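Local coordinates for protein beta-galactosidase BgaB (Bifidobacterium adolescentis, PDB 5VYM) that releases terminal non-reducing beta-D-galactose from galactooligosaccharides by hydrolysis, preferring Gal(beta1-4)Gal linkages, and is represented here by its trimerisation domain, at residues Q174-Y179 with A193-N198. Residues are numbered along the deposited sequence; the frame is centred on the assembly and turned at random.
Sequences QVLATY and AAVTRN
Q174 sets CG anti to its backbone N (chi1 175°) and runs on extended, while R197 turns CG between its N and carbonyl carbon (chi1 62°); the two long chains therefore run alongside each other in the same direction. NE and NH2 of R197 both donate to OE1 of Q174, at 3.1 and 3.2 Å, from one side of the amide and well above the carbonyl plane, off the lone pairs. Amide and guanidinium planes are 63° apart. Arginine suits this place by offering an edge of N-H groups to Q174 and a face to CD2 of L176. An alanine at R197 removes both donors and is likely to free the Q174 amide to turn, leaving Y206 OH without its NH1 partner and the L176 methyl without its cover.

Backbone hydrogen bonds join Q174 and R197 in both directions, Q174 N to R197 O at 2.8 Å. Two classic beta bulges follow: O of V195 takes N-H groups from L176 (N at 2.6 Å) and A177, and O of A177 those of A194 and V195. A177's single methyl packs 4.0 Å from V195 CB. A194's is small enough to sit over the Y179 ring face, CB 3.8 Å from the centroid, a CH-pi contact.

These neighbouring strands lie inside a five-stranded antiparallel sheet of the trimerisation domain, between 143-147 and 203-208. Helix 214-225 packs on L176, V195 and R197, while V124 of the second subunit touches T196.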
loop_
_atom_site.group_PDB
_atom_site.type_symbol
_atom_site.label_atom_id
_atom_site.label_comp_id
_atom_site.label_asym_id
_atom_site.label_seq_id
_atom_site.Cartn_x
_atom_site.Cartn_y
_atom_site.Cartn_z
ATOM N N GLN B 174 -1.790 -15.708 -3.272
ATOM C CA GLN B 174 -2.112 -17.016 -3.824
ATOM C C GLN B 174 -3.301 -16.897 -4.765
ATOM O O GLN B 174 -4.320 -16.296 -4.411
ATOM C CB GLN B 174 -2.421 -18.014 -2.706
ATOM C CG GLN B 174 -2.889 -19.371 -3.195
ATOM C CD GLN B 174 -3.245 -20.302 -2.052
ATOM O OE1 GLN B 174 -3.225 -19.906 -0.885
ATOM N NE2 GLN B 174 -3.572 -21.546 -2.383
ATOM N N VAL B 175 -3.165 -17.464 -5.960
ATOM C CA VAL B 175 -4.270 -17.515 -6.910
ATOM C C VAL B 175 -5.128 -18.732 -6.597
ATOM O O VAL B 175 -4.615 -19.848 -6.449
ATOM C CB VAL B 175 -3.748 -17.559 -8.354
ATOM C CG1 VAL B 175 -4.911 -17.629 -9.334
ATOM C CG2 VAL B 175 -2.883 -16.347 -8.638
ATOM N N LEU B 176 -6.437 -18.520 -6.487
ATOM C CA LEU B 176 -7.368 -19.605 -6.206
ATOM C C LEU B 176 -8.142 -20.059 -7.433
ATOM O O LEU B 176 -8.563 -21.220 -7.491
ATOM C CB LEU B 176 -8.355 -19.184 -5.111
ATOM C CG LEU B 176 -7.736 -18.890 -3.742
ATOM C CD1 LEU B 176 -8.808 -18.497 -2.740
ATOM C CD2 LEU B 176 -6.941 -20.086 -3.243
ATOM N N ALA B 177 -8.337 -19.179 -8.412
ATOM C CA ALA B 177 -9.050 -19.533 -9.628
ATOM C C ALA B 177 -8.552 -18.666 -10.772
ATOM O O ALA B 177 -8.181 -17.505 -10.579
ATOM C CB ALA B 177 -10.568 -19.375 -9.467
ATOM N N THR B 178 -8.540 -19.250 -11.968
ATOM C CA THR B 178 -8.163 -18.551 -13.184
ATOM C C THR B 178 -9.230 -18.780 -14.241
ATOM O O THR B 178 -10.021 -19.724 -14.162
ATOM C CB THR B 178 -6.804 -19.021 -13.726
ATOM O OG1 THR B 178 -6.802 -20.450 -13.835
ATOM C CG2 THR B 178 -5.677 -18.580 -12.806
ATOM N N TYR B 179 -9.248 -17.898 -15.236
ATOM C CA TYR B 179 -10.110 -18.089 -16.393
ATOM C C TYR B 179 -9.457 -19.083 -17.344
ATOM O O TYR B 179 -8.273 -18.955 -17.672
ATOM C CB TYR B 179 -10.369 -16.759 -17.099
ATOM C CG TYR B 179 -10.934 -15.688 -16.195
ATOM C CD1 TYR B 179 -12.215 -15.799 -15.670
ATOM C CD2 TYR B 179 -10.189 -14.561 -15.873
ATOM C CE1 TYR B 179 -12.736 -14.820 -14.843
ATOM C CE2 TYR B 179 -10.701 -13.577 -15.049
ATOM C CZ TYR B 179 -11.974 -13.711 -14.537
ATOM O OH TYR B 179 -12.485 -12.732 -13.716
ATOM N N ALA B 193 -5.777 -14.206 -13.405
ATOM C CA ALA B 193 -6.281 -14.443 -12.059
ATOM C C ALA B 193 -7.731 -13.988 -11.935
ATOM O O ALA B 193 -8.074 -12.857 -12.293
ATOM C CB ALA B 193 -5.412 -13.718 -11.034
ATOM N N ALA B 194 -8.581 -14.875 -11.423
ATOM C CA ALA B 194 -9.984 -14.574 -11.164
ATOM C C ALA B 194 -10.305 -14.448 -9.684
ATOM O O ALA B 194 -11.085 -13.572 -9.299
ATOM C CB ALA B 194 -10.881 -15.652 -11.784
ATOM N N VAL B 195 -9.725 -15.308 -8.846
ATOM C CA VAL B 195 -9.905 -15.260 -7.398
ATOM C C VAL B 195 -8.538 -15.422 -6.748
ATOM O O VAL B 195 -7.835 -16.404 -7.013
ATOM C CB VAL B 195 -10.866 -16.348 -6.886
ATOM C CG1 VAL B 195 -10.957 -16.295 -5.372
ATOM C CG2 VAL B 195 -12.245 -16.190 -7.516
ATOM N N THR B 196 -8.158 -14.465 -5.905
ATOM C CA THR B 196 -6.878 -14.484 -5.212
ATOM C C THR B 196 -7.090 -14.141 -3.746
ATOM O O THR B 196 -8.094 -13.535 -3.366
ATOM C CB THR B 196 -5.876 -13.484 -5.808
ATOM O OG1 THR B 196 -6.322 -12.148 -5.539
ATOM C CG2 THR B 196 -5.734 -13.679 -7.311
ATOM N N ARG B 197 -6.117 -14.530 -2.924
ATOM C CA ARG B 197 -6.068 -14.122 -1.529
ATOM C C ARG B 197 -4.630 -13.774 -1.180
ATOM O O ARG B 197 -3.686 -14.357 -1.722
ATOM C CB ARG B 197 -6.606 -15.209 -0.583
ATOM C CG ARG B 197 -5.828 -16.515 -0.592
ATOM C CD ARG B 197 -6.540 -17.559 0.254
ATOM N NE ARG B 197 -5.918 -18.878 0.164
ATOM C CZ ARG B 197 -6.461 -19.991 0.645
ATOM N NH1 ARG B 197 -7.643 -19.949 1.248
ATOM N NH2 ARG B 197 -5.827 -21.149 0.519
ATOM N N ASN B 198 -4.470 -12.809 -0.272
ATOM C CA ASN B 198 -3.159 -12.281 0.070
ATOM C C ASN B 198 -3.107 -12.017 1.570
ATOM O O ASN B 198 -4.033 -11.394 2.122
ATOM C CB ASN B 198 -2.870 -10.995 -0.712
ATOM C CG ASN B 198 -1.508 -10.408 -0.395
ATOM O OD1 ASN B 198 -0.507 -11.121 -0.343
ATOM N ND2 ASN B 198 -1.466 -9.098 -0.179
HETATM O O HOH W 1 -10.577 -10.951 -13.172
#